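Local structure of aminoglycoside phosphotransferase (Mycobacterium smegmatis, 6EF6) at residues Val28-Gln33 / Arg124-Phe129; Ile67-Arg72 / His79-Glu84; Gln73-Pro78 / Asp252-Gly257. The protein phosphorylates (S)-1-amino-2-propanol, acting as an aminopropanol kinase of the aminoacetone utilization microcompartment. One frame throughout, in Å; residues are numbered along the deposited sequence.

Interaction 1. Residues Val28-Gln33 / Arg124-Phe129. With BEZ (benzoic acid), chain B.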
loop_
_atom_site.group_PDB
_atom_site.type_symbol
_atom_site.label_atom_id
_atom_site.label_comp_id
_atom_site.label_asym_id
_atom_site.label_seq_id
_atom_site.Cartn_x
_atom_site.Cartn_y
_atom_site.Cartn_z
ATOM N N VAL A 28 -18.547 8.803 9.616
ATOM C CA VAL A 28 -19.119 7.985 10.680
ATOM C C VAL A 28 -20.587 7.716 10.400
ATOM O O VAL A 28 -21.086 6.614 10.655
ATOM C CB VAL A 28 -18.923 8.672 12.041
ATOM C CG1 VAL A 28 -19.706 7.945 13.127
ATOM C CG2 VAL A 28 -17.446 8.725 12.393
ATOM N N THR A 29 -21.305 8.721 9.885
ATOM C CA THR A 29 -22.704 8.521 9.524
ATOM C C THR A 29 -22.835 7.527 8.377
ATOM O O THR A 29 -23.802 6.764 8.336
ATOM C CB THR A 29 -23.393 9.843 9.160
ATOM O OG1 THR A 29 -22.927 10.312 7.890
ATOM C CG2 THR A 29 -23.138 10.906 10.215
ATOM N N ILE A 30 -21.879 7.508 7.445
ATOM C CA ILE A 30 -21.914 6.493 6.399
ATOM C C ILE A 30 -21.732 5.115 7.008
ATOM O O ILE A 30 -22.421 4.158 6.636
ATOM C CB ILE A 30 -20.874 6.791 5.302
ATOM C CG1 ILE A 30 -21.316 8.022 4.513
ATOM C CG2 ILE A 30 -20.722 5.599 4.348
ATOM C CD1 ILE A 30 -20.178 8.858 4.049
ATOM N N ALA A 31 -20.798 4.985 7.949
ATOM C CA ALA A 31 -20.608 3.707 8.613
ATOM C C ALA A 31 -21.878 3.260 9.319
ATOM O O ALA A 31 -22.251 2.084 9.243
ATOM C CB ALA A 31 -19.422 3.781 9.572
ATOM N N GLN A 32 -22.578 4.189 9.969
ATOM C CA GLN A 32 -23.820 3.838 10.647
ATOM C C GLN A 32 -24.890 3.423 9.652
ATOM O O GLN A 32 -25.593 2.430 9.864
ATOM C CB GLN A 32 -24.320 5.032 11.462
ATOM C CG GLN A 32 -23.685 5.162 12.811
ATOM C CD GLN A 32 -24.337 6.267 13.624
ATOM O OE1 GLN A 32 -25.281 6.028 14.373
ATOM N NE2 GLN A 32 -23.846 7.487 13.461
ATOM N N GLN A 33 -25.049 4.190 8.567
ATOM C CA GLN A 33 -25.983 3.776 7.523
ATOM C C GLN A 33 -25.683 2.364 7.070
ATOM O O GLN A 33 -26.601 1.567 6.834
ATOM C CB GLN A 33 -25.896 4.704 6.315
ATOM C CG GLN A 33 -26.380 6.129 6.549
ATOM C CD GLN A 33 -26.306 6.961 5.283
ATOM O OE1 GLN A 33 -26.895 6.605 4.261
ATOM N NE2 GLN A 33 -25.561 8.059 5.335
ATOM N N ARG A 124 -21.189 6.192 -1.717
ATOM C CA ARG A 124 -19.981 5.710 -1.060
ATOM C C ARG A 124 -20.037 4.198 -0.916
ATOM O O ARG A 124 -21.086 3.640 -0.565
ATOM C CB ARG A 124 -19.886 6.313 0.342
ATOM C CG ARG A 124 -20.033 7.826 0.343
ATOM C CD ARG A 124 -18.806 8.455 -0.255
ATOM N NE ARG A 124 -17.641 8.099 0.527
ATOM C CZ ARG A 124 -17.274 8.708 1.651
ATOM N NH1 ARG A 124 -17.977 9.724 2.136
ATOM N NH2 ARG A 124 -16.193 8.303 2.289
ATOM N N HIS A 125 -18.912 3.549 -1.176
ATOM C CA HIS A 125 -18.814 2.101 -1.111
ATOM C C HIS A 125 -18.213 1.665 0.222
ATOM O O HIS A 125 -17.330 2.336 0.784
ATOM C CB HIS A 125 -17.987 1.583 -2.296
ATOM C CG HIS A 125 -18.347 2.243 -3.592
ATOM N ND1 HIS A 125 -19.627 2.222 -4.109
ATOM C CD2 HIS A 125 -17.604 2.974 -4.458
ATOM C CE1 HIS A 125 -19.657 2.915 -5.232
ATOM N NE2 HIS A 125 -18.439 3.367 -5.474
ATOM N N VAL A 126 -18.713 0.542 0.729
ATOM C CA VAL A 126 -18.345 0.010 2.030
ATOM C C VAL A 126 -18.083 -1.484 1.883
ATOM O O VAL A 126 -18.800 -2.173 1.157
ATOM C CB VAL A 126 -19.489 0.298 3.034
ATOM C CG1 VAL A 126 -19.132 -0.216 4.374
ATOM C CG2 VAL A 126 -19.767 1.813 3.088
ATOM N N VAL A 127 -17.052 -1.987 2.556
ATOM C CA VAL A 127 -16.813 -3.427 2.666
ATOM C C VAL A 127 -16.652 -3.783 4.142
ATOM O O VAL A 127 -16.008 -3.052 4.900
ATOM C CB VAL A 127 -15.595 -3.903 1.827
ATOM C CG1 VAL A 127 -15.462 -5.399 1.940
ATOM C CG2 VAL A 127 -15.727 -3.475 0.400
ATOM N N HIS A 128 -17.269 -4.886 4.559
ATOM C CA HIS A 128 -17.237 -5.385 5.931
ATOM C C HIS A 128 -16.335 -6.608 5.977
ATOM O O HIS A 128 -16.443 -7.487 5.116
ATOM C CB HIS A 128 -18.659 -5.741 6.353
ATOM C CG HIS A 128 -18.860 -5.935 7.825
ATOM N ND1 HIS A 128 -20.103 -6.227 8.345
ATOM C CD2 HIS A 128 -18.026 -5.841 8.886
ATOM C CE1 HIS A 128 -20.025 -6.328 9.656
ATOM N NE2 HIS A 128 -18.780 -6.086 10.017
ATOM N N PHE A 129 -15.419 -6.655 6.940
ATOM C CA PHE A 129 -14.493 -7.770 7.098
ATOM C C PHE A 129 -14.616 -8.392 8.486
ATOM O O PHE A 129 -14.987 -7.712 9.453
ATOM C CB PHE A 129 -13.036 -7.282 6.932
ATOM C CG PHE A 129 -12.720 -6.716 5.561
ATOM C CD1 PHE A 129 -12.467 -7.562 4.485
ATOM C CD2 PHE A 129 -12.644 -5.336 5.362
ATOM C CE1 PHE A 129 -12.145 -7.035 3.227
ATOM C CE2 PHE A 129 -12.347 -4.797 4.118
ATOM C CZ PHE A 129 -12.064 -5.650 3.046
HETATM C C BEZ B . -8.653 -2.568 4.900
HETATM O O1 BEZ B . -8.654 -3.116 3.798
HETATM O O2 BEZ B . -8.603 -1.307 4.968
HETATM C C1 BEZ B . -8.707 -3.425 6.119
HETATM C C2 BEZ B . -8.306 -2.927 7.344
HETATM C C3 BEZ B . -8.367 -3.742 8.468
HETATM C C4 BEZ B . -8.814 -5.052 8.354
HETATM C C5 BEZ B . -9.219 -5.547 7.118
HETATM C C6 BEZ B . -9.152 -4.734 6.007
#
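On one face of the antiparallel sheet of the kinase-like N-terminal lobe, Ile30 of helix 28-35 rests on Arg124 and Val126 of strand 124-130. Ile30 is the one residue of Val28-Gln33 that makes the contact. Its two branches divide the work. CG2 stands anti to the backbone N and reaches the strand, where it meets Val126 CG2 at 4.1 Å. The same methyl also lies 4.2 Å from Arg124 CB. The other branch, through CG1 to CD1, lies across the arginine, and the two side chains cross at about a right angle. CD1 touches the aliphatic part of the arginine, with Arg124 CG 3.8 Å from Ile30 CD1. The chain of Arg124 is bent twice, at chi2 (-71°) and chi3 (-60°). These bends fold the guanidinium back toward CD1, which meets it obliquely. The closest separation, between CD1 and NH1, is too short to be relied on. The polar end of Arg124 is held by a salt bridge to Asp27, just before the helix, and by a hydrogen bond to His71 O.

Val126 and Arg124 point toward the helix, while His125 turns to the other face of the sheet. Val127 and Phe129 also lie on that face, and helix 78-94 packs there. Phe129 CD2 is 3.6 Å from C6 of the bound benzoic acid. C6 lies over one face of the ring and Val127 CG1 over the opposite one, each displaced toward the rim. The strand is thus sandwiched between a helix on its outer face and a ligand pocket on its inner face, as befits the small lobe of the protein kinase-like phosphotransferase fold.

Interaction 2. Residues Ile67-Arg72 / His79-Glu84. With BEZ (benzoic acid), chain B.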
loop_
_atom_site.group_PDB
_atom_site.type_symbol
_atom_site.label_atom_id
_atom_site.label_comp_id
_atom_site.label_asym_id
_atom_site.label_seq_id
_atom_site.Cartn_x
_atom_site.Cartn_y
_atom_site.Cartn_z
ATOM N N ILE A 67 -14.813 -5.485 11.264
ATOM C CA ILE A 67 -14.169 -4.296 10.722
ATOM C C ILE A 67 -14.950 -3.764 9.529
ATOM O O ILE A 67 -15.236 -4.503 8.575
ATOM C CB ILE A 67 -12.704 -4.573 10.346
ATOM C CG1 ILE A 67 -11.922 -4.851 11.638
ATOM C CG2 ILE A 67 -12.138 -3.388 9.606
ATOM C CD1 ILE A 67 -10.559 -5.432 11.405
ATOM N N LEU A 68 -15.275 -2.478 9.558
ATOM C CA LEU A 68 -16.010 -1.856 8.463
ATOM C C LEU A 68 -15.117 -0.832 7.759
ATOM O O LEU A 68 -14.616 0.100 8.401
ATOM C CB LEU A 68 -17.277 -1.192 9.010
ATOM C CG LEU A 68 -18.295 -0.747 7.989
ATOM C CD1 LEU A 68 -18.950 -1.925 7.318
ATOM C CD2 LEU A 68 -19.365 0.099 8.707
ATOM N N ARG A 69 -14.907 -0.994 6.457
ATOM C CA ARG A 69 -14.094 -0.079 5.661
ATOM C C ARG A 69 -14.987 0.812 4.792
ATOM O O ARG A 69 -15.690 0.310 3.904
ATOM C CB ARG A 69 -13.147 -0.882 4.766
ATOM C CG ARG A 69 -12.269 -0.043 3.858
ATOM C CD ARG A 69 -11.314 -0.947 3.075
ATOM N NE ARG A 69 -11.991 -1.624 1.990
ATOM C CZ ARG A 69 -11.379 -2.456 1.144
ATOM N NH1 ARG A 69 -10.092 -2.786 1.318
ATOM N NH2 ARG A 69 -12.057 -2.927 0.125
ATOM N N VAL A 70 -14.946 2.123 5.017
ATOM C CA VAL A 70 -15.707 3.087 4.218
ATOM C C VAL A 70 -14.758 3.704 3.188
ATOM O O VAL A 70 -13.827 4.431 3.541
ATOM C CB VAL A 70 -16.350 4.168 5.097
ATOM C CG1 VAL A 70 -17.090 5.213 4.233
ATOM C CG2 VAL A 70 -17.332 3.559 6.096
ATOM N N HIS A 71 -14.986 3.441 1.903
ATOM C CA HIS A 71 -14.058 3.891 0.871
ATOM C C HIS A 71 -14.165 5.388 0.664
ATOM O O HIS A 71 -15.260 5.964 0.634
ATOM C CB HIS A 71 -14.361 3.175 -0.440
ATOM C CG HIS A 71 -13.915 1.754 -0.453
ATOM N ND1 HIS A 71 -12.717 1.371 -1.004
ATOM C CD2 HIS A 71 -14.486 0.628 0.031
ATOM C CE1 HIS A 71 -12.567 0.065 -0.844
ATOM N NE2 HIS A 71 -13.638 -0.414 -0.240
ATOM N N ARG A 72 -13.016 6.035 0.541
ATOM C CA ARG A 72 -13.053 7.445 0.262
ATOM C C ARG A 72 -13.670 7.703 -1.112
ATOM O O ARG A 72 -13.800 6.811 -1.954
ATOM C CB ARG A 72 -11.681 8.080 0.434
ATOM C CG ARG A 72 -10.642 7.576 -0.489
ATOM C CD ARG A 72 -9.348 8.265 -0.117
ATOM N NE ARG A 72 -8.284 8.012 -1.071
ATOM C CZ ARG A 72 -7.507 6.936 -1.050
ATOM N NH1 ARG A 72 -6.552 6.797 -1.956
ATOM N NH2 ARG A 72 -7.681 6.006 -0.120
ATOM N N HIS A 79 -16.747 -2.139 -9.365
ATOM C CA HIS A 79 -16.172 -3.327 -9.988
ATOM C C HIS A 79 -14.695 -3.471 -9.666
ATOM O O HIS A 79 -14.189 -4.592 -9.558
ATOM C CB HIS A 79 -16.421 -3.302 -11.501
ATOM C CG HIS A 79 -15.483 -2.413 -12.263
ATOM N ND1 HIS A 79 -15.748 -1.081 -12.507
ATOM C CD2 HIS A 79 -14.286 -2.670 -12.845
ATOM C CE1 HIS A 79 -14.753 -0.557 -13.199
ATOM N NE2 HIS A 79 -13.853 -1.499 -13.416
ATOM N N GLU A 80 -13.987 -2.346 -9.491
ATOM C CA GLU A 80 -12.583 -2.390 -9.092
ATOM C C GLU A 80 -12.439 -2.951 -7.691
ATOM O O GLU A 80 -11.558 -3.765 -7.432
ATOM C CB GLU A 80 -11.998 -0.986 -9.113
ATOM C CG GLU A 80 -11.895 -0.297 -10.446
ATOM C CD GLU A 80 -11.439 1.150 -10.253
ATOM O OE1 GLU A 80 -12.313 2.031 -10.160
ATOM O OE2 GLU A 80 -10.209 1.398 -10.123
ATOM N N ILE A 81 -13.310 -2.530 -6.770
ATOM C CA ILE A 81 -13.283 -3.072 -5.414
ATOM C C ILE A 81 -13.592 -4.562 -5.445
ATOM O O ILE A 81 -12.914 -5.363 -4.796
ATOM C CB ILE A 81 -14.241 -2.286 -4.493
ATOM C CG1 ILE A 81 -13.885 -0.778 -4.453
ATOM C CG2 ILE A 81 -14.214 -2.887 -3.088
ATOM C CD1 ILE A 81 -14.890 0.132 -3.690
ATOM N N GLU A 82 -14.580 -4.958 -6.252
ATOM C CA GLU A 82 -14.883 -6.380 -6.403
ATOM C C GLU A 82 -13.668 -7.173 -6.876
ATOM O O GLU A 82 -13.454 -8.295 -6.417
ATOM C CB GLU A 82 -16.046 -6.585 -7.357
ATOM C CG GLU A 82 -17.363 -6.078 -6.783
ATOM C CD GLU A 82 -18.472 -6.066 -7.812
ATOM O OE1 GLU A 82 -18.191 -6.316 -9.004
ATOM O OE2 GLU A 82 -19.626 -5.798 -7.424
ATOM N N SER A 83 -12.849 -6.605 -7.770
ATOM C CA SER A 83 -11.632 -7.270 -8.213
ATOM C C SER A 83 -10.627 -7.457 -7.077
ATOM O O SER A 83 -9.965 -8.499 -6.996
ATOM C CB SER A 83 -11.034 -6.520 -9.400
ATOM O OG SER A 83 -11.862 -6.691 -10.550
ATOM N N GLU A 84 -10.459 -6.451 -6.201
ATOM C CA GLU A 84 -9.622 -6.627 -5.016
ATOM C C GLU A 84 -10.133 -7.814 -4.225
ATOM O O GLU A 84 -9.357 -8.667 -3.793
ATOM C CB GLU A 84 -9.685 -5.369 -4.139
ATOM C CG GLU A 84 -8.979 -5.537 -2.767
ATOM C CD GLU A 84 -9.500 -4.590 -1.670
ATOM O OE1 GLU A 84 -10.358 -3.730 -1.960
ATOM O OE2 GLU A 84 -9.031 -4.725 -0.515
HETATM C C BEZ B . -8.653 -2.568 4.900
HETATM O O1 BEZ B . -8.654 -3.116 3.798
HETATM O O2 BEZ B . -8.603 -1.307 4.968
HETATM C C1 BEZ B . -8.707 -3.425 6.119
HETATM C C2 BEZ B . -8.306 -2.927 7.344
HETATM C C3 BEZ B . -8.367 -3.742 8.468
HETATM C C4 BEZ B . -8.814 -5.052 8.354
HETATM C C5 BEZ B . -9.219 -5.547 7.118
HETATM C C6 BEZ B . -9.152 -4.734 6.007
#
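The imidazole of His71 carries Ile81 CD1 over the centre of one face, 3.5 Å from the ring centroid and almost on the ring normal. This is a CH-pi contact. Arg69 CG lies toward the rim of the opposite face, and Arg69 NH2 sits at the ring edge, in its plane. The guanidinium of Arg69 is used along its own edge, which faces Glu84, Ile81 CG2 and the benzoic acid. Glu84 is gripped end-on by two nitrogens. Arg69 NH1 bonds Glu84 OE2 at 2.9 Å, nearly straight at 172°, and meets the syn lone pair of that oxygen. Arg69 NH2 bonds Glu84 OE1 at 2.8 Å, less straight and from outside the carboxylate plane. The two planes are turned 33° apart, so the fork is slightly twisted.

A salt bridge between strand 64-70 and helix 78-94 is consistent with the lysine-glutamate pair of protein kinases, which joins the third strand to the helix beside it. Arginine here probably takes the place of that lysine. The Arg69 chain runs straight out from the sheet and bends at chi3 (76°), which turns the guanidinium to the helix. Glu84 comes from the other direction, extended beyond CG. NH1 of Arg69 has a second acceptor, O1 of the benzoic acid, at 2.9 Å. The salt bridge therefore also orients a ligand-binding group. Ile67, two residues earlier on the same face of the strand, lines the same pocket, with CD1 3.5 Å from C4 of the benzoic acid. Phe253 packs against Glu84 from the loop beyond strand 248-250.

Interaction 3. Residues Gln73-Pro78 / Asp252-Gly257. With NA (sodium ion), chain D; BEZ (benzoic acid), chain B.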
loop_
_atom_site.group_PDB
_atom_site.type_symbol
_atom_site.label_atom_id
_atom_site.label_comp_id
_atom_site.label_asym_id
_atom_site.label_seq_id
_atom_site.Cartn_x
_atom_site.Cartn_y
_atom_site.Cartn_z
ATOM N N GLN A 73 -14.130 8.935 -1.291
ATOM C CA GLN A 73 -14.879 9.295 -2.481
ATOM C C GLN A 73 -13.976 9.271 -3.704
ATOM O O GLN A 73 -12.817 9.681 -3.647
ATOM C CB GLN A 73 -15.468 10.701 -2.298
ATOM C CG GLN A 73 -16.027 11.313 -3.561
ATOM C CD GLN A 73 -16.539 12.722 -3.345
ATOM O OE1 GLN A 73 -17.178 13.012 -2.332
ATOM N NE2 GLN A 73 -16.249 13.610 -4.294
ATOM N N ASP A 74 -14.505 8.752 -4.810
ATOM C CA ASP A 74 -13.981 8.915 -6.160
ATOM C C ASP A 74 -12.753 8.053 -6.470
ATOM O O ASP A 74 -12.321 8.030 -7.621
ATOM C CB ASP A 74 -13.676 10.382 -6.523
ATOM C CG ASP A 74 -14.940 11.191 -6.765
ATOM O OD1 ASP A 74 -15.912 10.622 -7.310
ATOM O OD2 ASP A 74 -14.971 12.386 -6.396
ATOM N N TYR A 75 -12.184 7.336 -5.507
ATOM C CA TYR A 75 -10.939 6.621 -5.799
ATOM C C TYR A 75 -11.186 5.371 -6.631
ATOM O O TYR A 75 -10.433 5.110 -7.575
ATOM C CB TYR A 75 -10.208 6.271 -4.507
ATOM C CG TYR A 75 -8.711 5.932 -4.625
ATOM C CD1 TYR A 75 -7.796 6.867 -5.130
ATOM C CD2 TYR A 75 -8.231 4.736 -4.144
ATOM C CE1 TYR A 75 -6.425 6.579 -5.192
ATOM C CE2 TYR A 75 -6.835 4.428 -4.213
ATOM C CZ TYR A 75 -5.976 5.354 -4.728
ATOM O OH TYR A 75 -4.613 5.105 -4.776
ATOM N N HIS A 76 -12.222 4.581 -6.311
ATOM C CA HIS A 76 -12.524 3.386 -7.084
ATOM C C HIS A 76 -13.990 3.359 -7.476
ATOM O O HIS A 76 -14.848 3.892 -6.767
ATOM C CB HIS A 76 -12.312 2.119 -6.261
ATOM C CG HIS A 76 -10.889 1.847 -5.900
ATOM N ND1 HIS A 76 -9.885 1.748 -6.838
ATOM C CD2 HIS A 76 -10.320 1.592 -4.698
ATOM C CE1 HIS A 76 -8.742 1.485 -6.214
ATOM N NE2 HIS A 76 -8.983 1.385 -4.920
ATOM N N GLN A 77 -14.259 2.661 -8.580
ATOM C CA GLN A 77 -15.587 2.194 -8.928
ATOM C C GLN A 77 -15.857 0.853 -8.267
ATOM O O GLN A 77 -14.931 0.122 -7.906
ATOM C CB GLN A 77 -15.691 2.016 -10.439
ATOM C CG GLN A 77 -15.437 3.281 -11.233
ATOM C CD GLN A 77 -16.352 4.416 -10.822
ATOM O OE1 GLN A 77 -15.907 5.428 -10.273
ATOM N NE2 GLN A 77 -17.642 4.252 -11.086
ATOM N N PRO A 78 -17.115 0.450 -8.139
ATOM C CA PRO A 78 -17.383 -0.799 -7.404
ATOM C C PRO A 78 -16.783 -2.038 -8.042
ATOM O O PRO A 78 -16.338 -2.918 -7.313
ATOM C CB PRO A 78 -18.914 -0.867 -7.323
ATOM C CG PRO A 78 -19.389 0.484 -7.636
ATOM C CD PRO A 78 -18.359 1.161 -8.503
ATOM N N ASP A 252 -5.481 -3.967 3.880
ATOM C CA ASP A 252 -5.421 -2.754 3.063
ATOM C C ASP A 252 -4.842 -3.021 1.678
ATOM O O ASP A 252 -3.861 -2.413 1.251
ATOM C CB ASP A 252 -4.645 -1.641 3.772
ATOM C CG ASP A 252 -4.795 -0.289 3.083
ATOM O OD1 ASP A 252 -5.639 -0.179 2.180
ATOM O OD2 ASP A 252 -4.051 0.647 3.449
ATOM N N PHE A 253 -5.563 -3.885 0.953
ATOM C CA PHE A 253 -5.304 -4.149 -0.472
ATOM C C PHE A 253 -5.885 -3.049 -1.379
ATOM O O PHE A 253 -6.010 -3.249 -2.593
ATOM C CB PHE A 253 -5.817 -5.554 -0.884
ATOM C CG PHE A 253 -4.969 -6.699 -0.453
ATOM C CD1 PHE A 253 -4.932 -7.130 0.884
ATOM C CD2 PHE A 253 -4.287 -7.462 -1.391
ATOM C CE1 PHE A 253 -4.179 -8.224 1.263
ATOM C CE2 PHE A 253 -3.527 -8.553 -0.984
ATOM C CZ PHE A 253 -3.469 -8.942 0.317
ATOM N N ASP A 254 -6.307 -1.904 -0.828
ATOM C CA ASP A 254 -7.067 -0.964 -1.640
ATOM C C ASP A 254 -6.237 -0.278 -2.727
ATOM O O ASP A 254 -6.850 0.312 -3.618
ATOM C CB ASP A 254 -7.689 0.095 -0.726
ATOM C CG ASP A 254 -8.719 0.979 -1.449
ATOM O OD1 ASP A 254 -9.672 0.472 -2.079
ATOM O OD2 ASP A 254 -8.603 2.231 -1.360
ATOM N N ASP A 255 -4.922 -0.293 -2.672
ATOM C CA ASP A 255 -4.067 0.219 -3.746
ATOM C C ASP A 255 -3.620 -0.870 -4.702
ATOM O O ASP A 255 -2.795 -0.631 -5.565
ATOM C CB ASP A 255 -2.844 1.008 -3.242
ATOM C CG ASP A 255 -3.156 2.394 -2.786
ATOM O OD1 ASP A 255 -4.228 2.916 -3.120
ATOM O OD2 ASP A 255 -2.276 2.919 -2.037
ATOM N N CYS A 256 -4.127 -2.084 -4.570
ATOM C CA CYS A 256 -3.571 -3.160 -5.382
ATOM C C CYS A 256 -3.863 -2.927 -6.864
ATOM O O CYS A 256 -4.826 -2.277 -7.259
ATOM C CB CYS A 256 -4.079 -4.533 -4.927
ATOM S SG CYS A 256 -5.764 -5.028 -5.423
ATOM N N GLY A 257 -2.954 -3.427 -7.699
ATOM C CA GLY A 257 -3.110 -3.252 -9.144
ATOM C C GLY A 257 -1.824 -3.653 -9.836
ATOM O O GLY A 257 -1.047 -4.400 -9.285
HETATM NA NA NA D . -3.056 2.259 1.670
HETATM C C BEZ B . -8.653 -2.568 4.900
HETATM O O1 BEZ B . -8.654 -3.116 3.798
HETATM O O2 BEZ B . -8.603 -1.307 4.968
HETATM C C1 BEZ B . -8.707 -3.425 6.119
HETATM C C2 BEZ B . -8.306 -2.927 7.344
HETATM C C3 BEZ B . -8.367 -3.742 8.468
HETATM C C4 BEZ B . -8.814 -5.052 8.354
HETATM C C5 BEZ B . -9.219 -5.547 7.118
HETATM C C6 BEZ B . -9.152 -4.734 6.007
HETATM O O HOH W 1 -3.738 0.803 0.156
HETATM O O HOH W 2 -5.450 2.784 1.995
HETATM O O HOH W 3 -2.761 3.840 0.428
#
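Different first torsions send Tyr75 and His76 to two adjacent aspartates. The Tyr75 ring swings away from its own amide nitrogen (chi1 -161°), and its hydroxyl reaches Asp255. His76 holds CG beside the backbone N (chi1 -67°), and NE2 reaches the main chain of Asp254. The two rings come together on the way, with Tyr75 CD2 over one face of the imidazole, toward its rim. His76 NE2 donates to Asp254 O at 2.7 Å, in the carbonyl plane and close to the plane of the ring. Arg172 bonds the same carbonyl oxygen, so two donors grip it. The carboxylate of Asp254 is turned across the imidazole plane, and its OD2 is hydrogen-bonded to Asn54. Tyr75 OH donates to Asp255 OD1 at 2.8 Å, from above the carboxylate plane (47° out of it). Trp187 NE1 bonds this hydroxyl too, which helps fix its place.

The other oxygen of Asp255 looks to the metal site. Water 3 donates to Asp255 OD2 at 2.7 Å. This water lies unusually close to the modelled sodium ion, a distance to be read with caution. Asp252 OD2 binds the sodium ion directly at 2.6 Å, together with waters 1 and 2, and Asp231 completes the site. Asp252-Phe253-Asp254 is consistent with the metal-binding DFG-like segment of kinases. Bound (2R)-1-methoxypropan-2-amine lies about 4 Å from the Asp255 side chain. The contact thus pins the loop between strand 64-70 and helix 78-94 to the loop between strands 248-250 and 259-260, with Phe253 packed on helix 78-94.

From the N terminus, helix 28-35 comes first, and interaction 1 closes a long loop when strand 124-130 reaches it. Interaction 2 is nested inside that loop. It closes a short one, from strand 64-70 to helix 78-94. Interaction 3 crosses both: Gln73-Pro78 lies within the short loop, but its partner, Asp252-Gly257, comes much later. Strands 64-70 and 124-130 are neighbours in one sheet, and Phe129 N is probably hydrogen-bonded to Ile67 O. Interactions 1 and 2 thus hold helices to the N-terminal sheet, while interaction 3 joins this lobe to the metal-binding loop. All three reach the benzoic acid.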